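Local coordinates for levansucrase (Bacillus megaterium, PDB 3OM4), which belongs to the levansucrase/invertase family of the beta-fructosidase clan, whose members are built on a five-bladed beta-propeller, at residues His17-Lys25 against Tyr264-Glu275; Pro372-Leu380 against Phe429-Val440. The protein carries 1 engineered substitution. All blocks are in the same frame, centred on the assembly; numbering follows the deposited sequence. Where two conformers were deposited one is given.

Contact 1: His17-Lys25 against Tyr264-Glu275; sequences HITRDNMVK and YYGGNNPFFQSE
Arg20 reaches across to Tyr264, Tyr265 and Glu275. Its backbone N donates to Tyr264 O at 2.9 Å. CB lies near the same carbonyl, and CG comes closer, 3.4 Å from Tyr264 O. CD then sits over one face of the Tyr265 ring, a CH-pi contact 4.0 Å from the ring centroid. The chain bends about the CG-CD bond (chi3 66°), which brings NE round to Glu275. NE donates to Glu275 OE2 at 2.7 Å on the anti lone pair, close to the guanidinium plane. NH2 adds a weak bond to the same oxygen and also donates to Thr347 O. One carboxylate oxygen thus takes two N-H groups of a buried salt bridge.

Asp21 N follows in step and donates to Tyr265 O. Asp21 OD1 stands 3.6 Å above the centre of the Phe271 ring. Val24 CG2 touches Phe271 CE1 at 3.9 Å. At the other end, the edge of Tyr264 meets the face of His17 in a T-shaped pair with planes at 76°. His17 is held by Ser12 O and Thr315 OG1.

Both helices start with a side-chain N-cap: Thr19 OG1 accepts weakly from Asn22 N, and Asn268 OD1 accepts from Phe271 N. The capped start of helix 20-24 docks on the loop 264-267 and, through Phe271 and Glu275, on one side of helix 269-275; the two helix segments run at 83°.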
loop_
_atom_site.group_PDB
_atom_site.type_symbol
_atom_site.label_atom_id
_atom_site.label_comp_id
_atom_site.label_asym_id
_atom_site.label_seq_id
_atom_site.Cartn_x
_atom_site.Cartn_y
_atom_site.Cartn_z
ATOM N N HIS A 17 12.336 -12.982 -3.007
ATOM C CA HIS A 17 12.760 -11.838 -3.801
ATOM C C HIS A 17 11.966 -11.686 -5.081
ATOM O O HIS A 17 11.624 -12.671 -5.740
ATOM C CB HIS A 17 14.257 -11.920 -4.110
ATOM C CG HIS A 17 15.109 -12.047 -2.888
ATOM N ND1 HIS A 17 15.398 -10.977 -2.071
ATOM C CD2 HIS A 17 15.702 -13.125 -2.324
ATOM C CE1 HIS A 17 16.145 -11.386 -1.062
ATOM N NE2 HIS A 17 16.347 -12.685 -1.193
ATOM N N ILE A 18 11.663 -10.434 -5.401
ATOM C CA ILE A 18 11.107 -10.062 -6.687
ATOM C C ILE A 18 12.305 -9.929 -7.622
ATOM O O ILE A 18 13.101 -8.996 -7.498
ATOM C CB ILE A 18 10.303 -8.748 -6.582
ATOM C CG1 ILE A 18 9.144 -8.937 -5.595
ATOM C CG2 ILE A 18 9.804 -8.302 -7.959
ATOM C CD1 ILE A 18 8.421 -7.664 -5.189
ATOM N N THR A 19 12.450 -10.893 -8.527
ATOM C CA THR A 19 13.684 -11.022 -9.301
ATOM C C THR A 19 13.660 -10.271 -10.625
ATOM O O THR A 19 12.600 -10.066 -11.225
ATOM C CB THR A 19 14.056 -12.507 -9.561
ATOM O OG1 THR A 19 13.061 -13.120 -10.390
ATOM C CG2 THR A 19 14.168 -13.274 -8.250
ATOM N N ARG A 20 14.847 -9.871 -11.073
ATOM C CA ARG A 20 15.003 -9.198 -12.356
ATOM C C ARG A 20 14.494 -10.064 -13.509
ATOM O O ARG A 20 13.885 -9.551 -14.444
ATOM C CB ARG A 20 16.458 -8.789 -12.579
ATOM C CG ARG A 20 16.982 -7.817 -11.526
ATOM C CD ARG A 20 18.259 -7.130 -11.974
ATOM N NE ARG A 20 18.035 -6.253 -13.122
ATOM C CZ ARG A 20 17.655 -4.981 -13.044
ATOM N NH1 ARG A 20 17.446 -4.409 -11.866
ATOM N NH2 ARG A 20 17.483 -4.277 -14.155
ATOM N N ASP A 21 14.719 -11.373 -13.419
ATOM C CA ASP A 21 14.274 -12.308 -14.453
ATOM C C ASP A 21 12.757 -12.328 -14.601
ATOM O O ASP A 21 12.239 -12.359 -15.717
ATOM C CB ASP A 21 14.797 -13.718 -14.181
ATOM C CG ASP A 21 14.696 -14.620 -15.394
ATOM O OD1 ASP A 21 15.125 -14.201 -16.493
ATOM O OD2 ASP A 21 14.187 -15.749 -15.248
ATOM N N ASN A 22 12.045 -12.301 -13.479
ATOM C CA ASN A 22 10.588 -12.255 -13.523
ATOM C C ASN A 22 10.055 -10.920 -14.030
ATOM O O ASN A 22 9.096 -10.886 -14.801
ATOM C CB ASN A 22 9.990 -12.622 -12.167
ATOM C CG ASN A 22 10.032 -14.120 -11.906
ATOM O OD1 ASN A 22 9.922 -14.925 -12.834
ATOM N ND2 ASN A 22 10.184 -14.500 -10.648
ATOM N N MET A 23 10.703 -9.831 -13.624
ATOM C CA MET A 23 10.306 -8.489 -14.049
ATOM C C MET A 23 10.504 -8.234 -15.547
ATOM O O MET A 23 9.643 -7.616 -16.184
ATOM C CB MET A 23 11.034 -7.428 -13.220
ATOM C CG MET A 23 10.665 -7.417 -11.737
ATOM S SD MET A 23 8.923 -7.065 -11.433
ATOM C CE MET A 23 8.253 -8.700 -11.193
ATOM N N VAL A 24 11.617 -8.717 -16.106
ATOM C CA VAL A 24 11.905 -8.515 -17.534
ATOM C C VAL A 24 10.895 -9.229 -18.434
ATOM O O VAL A 24 10.697 -8.835 -19.585
ATOM C CB VAL A 24 13.368 -8.897 -17.946
ATOM C CG1 VAL A 24 14.393 -8.061 -17.178
ATOM C CG2 VAL A 24 13.631 -10.396 -17.786
ATOM N N LYS A 25 10.238 -10.255 -17.900
ATOM C CA LYS A 25 9.226 -11.004 -18.649
ATOM C C LYS A 25 7.870 -10.295 -18.703
ATOM O O LYS A 25 7.006 -10.655 -19.510
ATOM C CB LYS A 25 9.060 -12.408 -18.067
ATOM C CG LYS A 25 10.251 -13.327 -18.312
ATOM C CD LYS A 25 10.085 -14.628 -17.543
ATOM C CE LYS A 25 11.082 -15.688 -17.988
ATOM N NZ LYS A 25 12.466 -15.412 -17.521
ATOM N N TYR A 264 18.939 -11.727 -6.549
ATOM C CA TYR A 264 18.063 -10.664 -7.044
ATOM C C TYR A 264 17.780 -10.766 -8.535
ATOM O O TYR A 264 16.843 -10.147 -9.038
ATOM C CB TYR A 264 18.655 -9.292 -6.730
ATOM C CG TYR A 264 19.010 -9.108 -5.279
ATOM C CD1 TYR A 264 18.163 -9.571 -4.267
ATOM C CD2 TYR A 264 20.196 -8.476 -4.912
ATOM C CE1 TYR A 264 18.487 -9.402 -2.927
ATOM C CE2 TYR A 264 20.529 -8.296 -3.569
ATOM C CZ TYR A 264 19.674 -8.767 -2.588
ATOM O OH TYR A 264 19.999 -8.589 -1.266
ATOM N N TYR A 265 18.599 -11.544 -9.234
ATOM C CA TYR A 265 18.477 -11.689 -10.674
ATOM C C TYR A 265 17.569 -12.845 -11.067
ATOM O O TYR A 265 16.692 -12.692 -11.917
ATOM C CB TYR A 265 19.864 -11.864 -11.298
ATOM C CG TYR A 265 20.680 -10.592 -11.309
ATOM C CD1 TYR A 265 20.841 -9.869 -12.483
ATOM C CD2 TYR A 265 21.285 -10.109 -10.147
ATOM C CE1 TYR A 265 21.579 -8.696 -12.508
ATOM C CE2 TYR A 265 22.029 -8.928 -10.162
ATOM C CZ TYR A 265 22.171 -8.232 -11.350
ATOM O OH TYR A 265 22.900 -7.071 -11.395
ATOM N N GLY A 266 17.778 -14.000 -10.442
ATOM C CA GLY A 266 17.150 -15.235 -10.902
ATOM C C GLY A 266 17.677 -15.601 -12.279
ATOM O O GLY A 266 18.687 -15.053 -12.735
ATOM N N GLY A 267 16.992 -16.522 -12.948
ATOM C CA GLY A 267 17.394 -16.970 -14.280
ATOM C C GLY A 267 18.733 -17.685 -14.288
ATOM O O GLY A 267 19.196 -18.165 -13.250
ATOM N N ASN A 268 19.358 -17.749 -15.460
ATOM C CA ASN A 268 20.643 -18.434 -15.609
ATOM C C ASN A 268 21.847 -17.497 -15.479
ATOM O O ASN A 268 21.685 -16.276 -15.370
ATOM C CB ASN A 268 20.694 -19.252 -16.917
ATOM C CG ASN A 268 20.282 -18.445 -18.145
ATOM O OD1 ASN A 268 20.707 -17.305 -18.338
ATOM N ND2 ASN A 268 19.457 -19.053 -18.994
ATOM N N ASN A 269 23.050 -18.070 -15.481
ATOM C CA ASN A 269 24.278 -17.278 -15.389
ATOM C C ASN A 269 24.450 -16.267 -16.536
ATOM O O ASN A 269 24.812 -15.119 -16.276
ATOM C CB ASN A 269 25.519 -18.173 -15.238
ATOM C CG ASN A 269 26.798 -17.374 -15.036
ATOM O OD1 ASN A 269 26.901 -16.562 -14.114
ATOM N ND2 ASN A 269 27.779 -17.603 -15.900
ATOM N N PRO A 270 24.179 -16.679 -17.799
ATOM C CA PRO A 270 24.225 -15.706 -18.897
ATOM C C PRO A 270 23.299 -14.508 -18.686
ATOM O O PRO A 270 23.678 -13.386 -19.020
ATOM C CB PRO A 270 23.772 -16.522 -20.111
ATOM C CG PRO A 270 24.172 -17.906 -19.791
ATOM C CD PRO A 270 23.982 -18.052 -18.309
ATOM N N PHE A 271 22.103 -14.744 -18.140
ATOM C CA PHE A 271 21.183 -13.648 -17.836
ATOM C C PHE A 271 21.787 -12.745 -16.766
ATOM O O PHE A 271 21.835 -11.530 -16.936
ATOM C CB PHE A 271 19.800 -14.154 -17.401
ATOM C CG PHE A 271 18.880 -13.058 -16.928
ATOM C CD1 PHE A 271 18.234 -12.233 -17.845
ATOM C CD2 PHE A 271 18.672 -12.840 -15.567
ATOM C CE1 PHE A 271 17.391 -11.204 -17.414
ATOM C CE2 PHE A 271 17.833 -11.818 -15.127
ATOM C CZ PHE A 271 17.192 -10.996 -16.054
ATOM N N PHE A 272 22.258 -13.354 -15.680
ATOM C CA PHE A 272 22.906 -12.622 -14.600
ATOM C C PHE A 272 24.072 -11.770 -15.117
ATOM O O PHE A 272 24.127 -10.569 -14.852
ATOM C CB PHE A 272 23.350 -13.588 -13.490
ATOM C CG PHE A 272 24.302 -12.986 -12.496
ATOM C CD1 PHE A 272 23.899 -11.955 -11.652
ATOM C CD2 PHE A 272 25.606 -13.464 -12.396
ATOM C CE1 PHE A 272 24.782 -11.399 -10.728
ATOM C CE2 PHE A 272 26.496 -12.914 -11.480
ATOM C CZ PHE A 272 26.082 -11.877 -10.641
ATOM N N GLN A 273 24.973 -12.381 -15.880
ATOM C CA GLN A 273 26.145 -11.668 -16.402
ATOM C C GLN A 273 25.804 -10.499 -17.330
ATOM O O GLN A 273 26.383 -9.418 -17.201
ATOM C CB GLN A 273 27.128 -12.635 -17.077
ATOM C CG GLN A 273 27.699 -13.725 -16.154
ATOM C CD GLN A 273 28.545 -13.187 -15.002
ATOM O OE1 GLN A 273 28.965 -12.028 -14.996
ATOM N NE2 GLN A 273 28.802 -14.041 -14.019
ATOM N N SER A 274 24.865 -10.708 -18.253
ATOM C CA SER A 274 24.470 -9.659 -19.202
ATOM C C SER A 274 23.701 -8.512 -18.539
ATOM O O SER A 274 23.920 -7.343 -18.859
ATOM C CB SER A 274 23.651 -10.245 -20.353
ATOM O OG SER A 274 22.460 -10.845 -19.878
ATOM N N GLU A 275 22.801 -8.866 -17.621
ATOM C CA GLU A 275 21.996 -7.896 -16.880
ATOM C C GLU A 275 22.874 -7.064 -15.942
ATOM O O GLU A 275 22.715 -5.844 -15.850
ATOM C CB GLU A 275 20.905 -8.627 -16.089
ATOM C CG GLU A 275 19.875 -7.730 -15.415
ATOM C CD GLU A 275 18.647 -7.457 -16.272
ATOM O OE1 GLU A 275 18.680 -7.697 -17.499
ATOM O OE2 GLU A 275 17.638 -6.992 -15.705
#

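Contact 2: Pro372-Leu380 against Phe429-Val440; sequences PLNDTGLVL and FLVNIDGSKTSV
The tight turn 434-437 of a beta hairpin meets the bulged edge strand 371-382, with strands 378-380 and 437-440 running at 25° to each other and 7.4 Å apart at closest approach. The hairpin has a type II' turn and closes a four-stranded antiparallel sheet; 371-382 is the outer strand of another. This is packing between neighbouring sheets, consistent with adjacent blades of a beta-propeller.

Asn374 makes the polar joint. Its backbone N donates to Ser436 O at 2.8 Å, nearly straight at 168°. The side chain leaves with CG beside the backbone N (chi1 -50°), and its amide crosses Thr438 at about a right angle. OD1 accepts from Thr438 N at 2.9 Å, with the donor tilted slightly from the carbonyl plane. ND2 donates to Thr438 OG1 close to its own amide plane, and also to Leu378 O. These three bonds fix the rotation of the buried amide. A water accepts from Asp375 N and is only weakly bonded to Ser436 O across the contact.

Apolar groups fill in around this joint. Leu373 CD1 touches Thr438 CG2 at 3.8 Å, while its CD2 rests on Ser436 CA. Farther along, Leu380 CD2 lies at the edge of the Phe429 ring, near its plane. The same methyl meets Val431 CG2 at 3.9 Å and Val440 CG2 at 3.7 Å. Val379 and Leu380 form a classic beta bulge opposite Met358 of strand 356-363.

Thr438 OG1 has one more partner: a second water donates to Val379 O and accepts from this hydroxyl, at 2.8 Å from OG1, while Val379 CG1 packs against the same oxygen.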
loop_
_atom_site.group_PDB
_atom_site.type_symbol
_atom_site.label_atom_id
_atom_site.label_comp_id
_atom_site.label_asym_id
_atom_site.label_seq_id
_atom_site.Cartn_x
_atom_site.Cartn_y
_atom_site.Cartn_z
ATOM N N PRO A 372 5.944 -16.175 -7.262
ATOM C CA PRO A 372 5.201 -15.206 -8.079
ATOM C C PRO A 372 3.918 -15.756 -8.706
ATOM O O PRO A 372 3.918 -16.853 -9.277
ATOM C CB PRO A 372 6.206 -14.815 -9.169
ATOM C CG PRO A 372 7.188 -15.939 -9.222
ATOM C CD PRO A 372 7.268 -16.487 -7.835
ATOM N N LEU A 373 2.837 -14.989 -8.594
ATOM C CA LEU A 373 1.588 -15.316 -9.277
ATOM C C LEU A 373 1.748 -15.104 -10.780
ATOM O O LEU A 373 2.432 -14.173 -11.212
ATOM C CB LEU A 373 0.430 -14.470 -8.740
ATOM C CG LEU A 373 0.054 -14.616 -7.257
ATOM C CD1 LEU A 373 -0.943 -13.545 -6.855
ATOM C CD2 LEU A 373 -0.501 -15.997 -6.935
ATOM N N ASN A 374 1.133 -15.983 -11.569
ATOM C CA ASN A 374 1.211 -15.912 -13.032
ATOM C C ASN A 374 2.658 -15.917 -13.531
ATOM O O ASN A 374 3.010 -15.214 -14.484
ATOM C CB ASN A 374 0.438 -14.689 -13.548
ATOM C CG ASN A 374 -0.961 -14.605 -12.972
ATOM O OD1 ASN A 374 -1.778 -15.503 -13.174
ATOM N ND2 ASN A 374 -1.243 -13.531 -12.236
ATOM N N ASP A 375 3.486 -16.708 -12.849
ATOM C CA ASP A 375 4.890 -16.943 -13.195
ATOM C C ASP A 375 5.818 -15.763 -12.914
ATOM O O ASP A 375 6.960 -15.960 -12.510
ATOM C CB ASP A 375 5.039 -17.418 -14.647
ATOM C CG ASP A 375 4.262 -18.692 -14.930
ATOM O OD1 ASP A 375 3.606 -18.760 -15.987
ATOM O OD2 ASP A 375 4.299 -19.624 -14.096
ATOM N N THR A 376 5.325 -14.546 -13.129
ATOM C CA THR A 376 6.171 -13.353 -13.100
ATOM C C THR A 376 5.908 -12.455 -11.900
ATOM O O THR A 376 6.742 -11.616 -11.558
ATOM C CB THR A 376 5.953 -12.493 -14.353
ATOM O OG1 THR A 376 4.624 -11.956 -14.325
ATOM C CG2 THR A 376 6.163 -13.314 -15.630
ATOM N N GLY A 377 4.739 -12.614 -11.283
ATOM C CA GLY A 377 4.308 -11.710 -10.223
ATOM C C GLY A 377 3.292 -10.682 -10.687
ATOM O O GLY A 377 2.673 -10.012 -9.866
ATOM N N LEU A 378 3.116 -10.547 -12.000
ATOM C CA LEU A 378 2.111 -9.627 -12.539
ATOM C C LEU A 378 0.685 -10.031 -12.149
ATOM O O LEU A 378 0.281 -11.173 -12.349
ATOM C CB LEU A 378 2.235 -9.518 -14.066
ATOM C CG LEU A 378 1.208 -8.658 -14.811
ATOM C CD1 LEU A 378 1.318 -7.184 -14.435
ATOM C CD2 LEU A 378 1.371 -8.834 -16.302
ATOM N N VAL A 379 -0.059 -9.087 -11.571
ATOM C CA VAL A 379 -1.490 -9.277 -11.327
ATOM C C VAL A 379 -2.312 -8.207 -12.055
ATOM O O VAL A 379 -3.281 -8.530 -12.749
ATOM C CB VAL A 379 -1.842 -9.302 -9.819
ATOM C CG1 VAL A 379 -3.346 -9.493 -9.623
ATOM C CG2 VAL A 379 -1.080 -10.413 -9.105
ATOM N N LEU A 380 -1.917 -6.945 -11.897
ATOM C CA LEU A 380 -2.594 -5.825 -12.555
ATOM C C LEU A 380 -1.624 -4.897 -13.278
ATOM O O LEU A 380 -0.515 -4.651 -12.802
ATOM C CB LEU A 380 -3.426 -5.019 -11.553
ATOM C CG LEU A 380 -4.610 -5.708 -10.865
ATOM C CD1 LEU A 380 -5.245 -4.771 -9.861
ATOM C CD2 LEU A 380 -5.649 -6.174 -11.875
ATOM N N PHE A 429 -13.593 -3.377 -9.195
ATOM C CA PHE A 429 -13.749 -4.508 -10.110
ATOM C C PHE A 429 -13.266 -5.805 -9.474
ATOM O O PHE A 429 -12.781 -5.804 -8.342
ATOM C CB PHE A 429 -13.064 -4.239 -11.460
ATOM C CG PHE A 429 -11.574 -4.045 -11.368
ATOM C CD1 PHE A 429 -10.707 -5.107 -11.595
ATOM C CD2 PHE A 429 -11.039 -2.795 -11.072
ATOM C CE1 PHE A 429 -9.325 -4.930 -11.516
ATOM C CE2 PHE A 429 -9.662 -2.607 -10.990
ATOM C CZ PHE A 429 -8.804 -3.673 -11.219
ATOM N N LEU A 430 -13.412 -6.910 -10.194
ATOM C CA LEU A 430 -13.106 -8.221 -9.630
ATOM C C LEU A 430 -11.888 -8.882 -10.256
ATOM O O LEU A 430 -11.653 -8.778 -11.465
ATOM C CB LEU A 430 -14.313 -9.159 -9.737
ATOM C CG LEU A 430 -15.646 -8.745 -9.104
ATOM C CD1 LEU A 430 -16.728 -9.730 -9.515
ATOM C CD2 LEU A 430 -15.541 -8.668 -7.589
ATOM N N VAL A 431 -11.122 -9.562 -9.407
ATOM C CA VAL A 431 -10.023 -10.413 -9.837
ATOM C C VAL A 431 -10.233 -11.812 -9.260
ATOM O O VAL A 431 -10.428 -11.976 -8.052
ATOM C CB VAL A 431 -8.643 -9.834 -9.418
ATOM C CG1 VAL A 431 -7.544 -10.887 -9.517
ATOM C CG2 VAL A 431 -8.293 -8.624 -10.280
ATOM N N ASN A 432 -10.224 -12.806 -10.143
ATOM C CA ASN A 432 -10.323 -14.204 -9.755
ATOM C C ASN A 432 -8.969 -14.723 -9.286
ATOM O O ASN A 432 -7.948 -14.451 -9.921
ATOM C CB ASN A 432 -10.818 -15.037 -10.943
ATOM C CG ASN A 432 -10.934 -16.514 -10.616
ATOM O OD1 ASN A 432 -10.019 -17.292 -10.880
ATOM N ND2 ASN A 432 -12.059 -16.904 -10.033
ATOM N N ILE A 433 -8.968 -15.449 -8.170
ATOM C CA ILE A 433 -7.757 -16.089 -7.656
ATOM C C ILE A 433 -7.924 -17.606 -7.689
ATOM O O ILE A 433 -8.846 -18.149 -7.074
ATOM C CB ILE A 433 -7.429 -15.645 -6.200
ATOM C CG1 ILE A 433 -7.525 -14.119 -6.026
ATOM C CG2 ILE A 433 -6.069 -16.197 -5.748
ATOM C CD1 ILE A 433 -6.491 -13.303 -6.784
ATOM N N ASP A 434 -7.034 -18.284 -8.409
ATOM C CA ASP A 434 -7.075 -19.742 -8.521
ATOM C C ASP A 434 -5.669 -20.328 -8.439
ATOM O O ASP A 434 -4.941 -20.368 -9.434
ATOM C CB ASP A 434 -7.767 -20.166 -9.824
ATOM C CG ASP A 434 -8.156 -21.642 -9.841
ATOM O OD1 ASP A 434 -7.999 -22.335 -8.810
ATOM O OD2 ASP A 434 -8.631 -22.111 -10.896
ATOM N N GLY A 435 -5.293 -20.779 -7.245
ATOM C CA GLY A 435 -3.951 -21.302 -7.004
ATOM C C GLY A 435 -2.925 -20.194 -7.136
ATOM O O GLY A 435 -2.985 -19.206 -6.410
ATOM N N SER A 436 -1.994 -20.355 -8.075
ATOM C CA SER A 436 -0.985 -19.332 -8.356
ATOM C C SER A 436 -1.327 -18.500 -9.597
ATOM O O SER A 436 -0.471 -17.797 -10.140
ATOM C CB SER A 436 0.404 -19.963 -8.496
ATOM O OG SER A 436 0.431 -20.910 -9.549
ATOM N N LYS A 437 -2.582 -18.584 -10.033
ATOM C CA LYS A 437 -3.050 -17.871 -11.220
ATOM C C LYS A 437 -4.121 -16.859 -10.839
ATOM O O LYS A 437 -4.961 -17.128 -9.980
ATOM C CB LYS A 437 -3.612 -18.853 -12.259
ATOM C CG LYS A 437 -2.686 -20.027 -12.605
ATOM C CD LYS A 437 -1.724 -19.687 -13.733
ATOM C CE LYS A 437 -0.543 -20.648 -13.772
ATOM N NZ LYS A 437 0.450 -20.370 -12.694
ATOM N N THR A 438 -4.078 -15.688 -11.465
ATOM C CA THR A 438 -5.116 -14.676 -11.275
ATOM C C THR A 438 -5.613 -14.173 -12.624
ATOM O O THR A 438 -4.919 -14.305 -13.633
ATOM C CB THR A 438 -4.624 -13.462 -10.433
ATOM O OG1 THR A 438 -3.774 -12.628 -11.228
ATOM C CG2 THR A 438 -3.868 -13.916 -9.185
ATOM N N SER A 439 -6.813 -13.599 -12.641
ATOM C CA SER A 439 -7.340 -12.961 -13.841
ATOM C C SER A 439 -8.384 -11.908 -13.514
ATOM O O SER A 439 -9.216 -12.103 -12.629
ATOM C CB SER A 439 -7.950 -13.987 -14.800
ATOM O OG SER A 439 -8.521 -13.332 -15.924
ATOM N N VAL A 440 -8.333 -10.802 -14.251
ATOM C CA VAL A 440 -9.364 -9.773 -14.178
ATOM C C VAL A 440 -10.670 -10.382 -14.674
ATOM O O VAL A 440 -10.709 -11.006 -15.741
ATOM C CB VAL A 440 -8.990 -8.527 -15.017
ATOM C CG1 VAL A 440 -10.153 -7.541 -15.080
ATOM C CG2 VAL A 440 -7.754 -7.847 -14.442
HETATM O O HOH W 1 2.648 -18.836 -11.169
HETATM O O HOH W 2 -4.900 -10.706 -12.948
#

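Overall arrangement
Contact 1 and contact 2 lie in series along the chain, with centres about 21 Å apart. They still touch. Met23 CE comes within 3.3 Å of Thr376 O, and Asn22 CB within 3.5 Å of the same oxygen. Helix 20-24 therefore packs on 264-275 and also on the loop at 372-376. Contact 1 is the more peripheral, about 25 Å from the chain centre against about 18 Å for contact 2. It combines backbone bonds, a salt bridge and aromatic rings, whereas contact 2 joins two sheets. A bound calcium ion lies about 11 Å from the Tyr264 side chain.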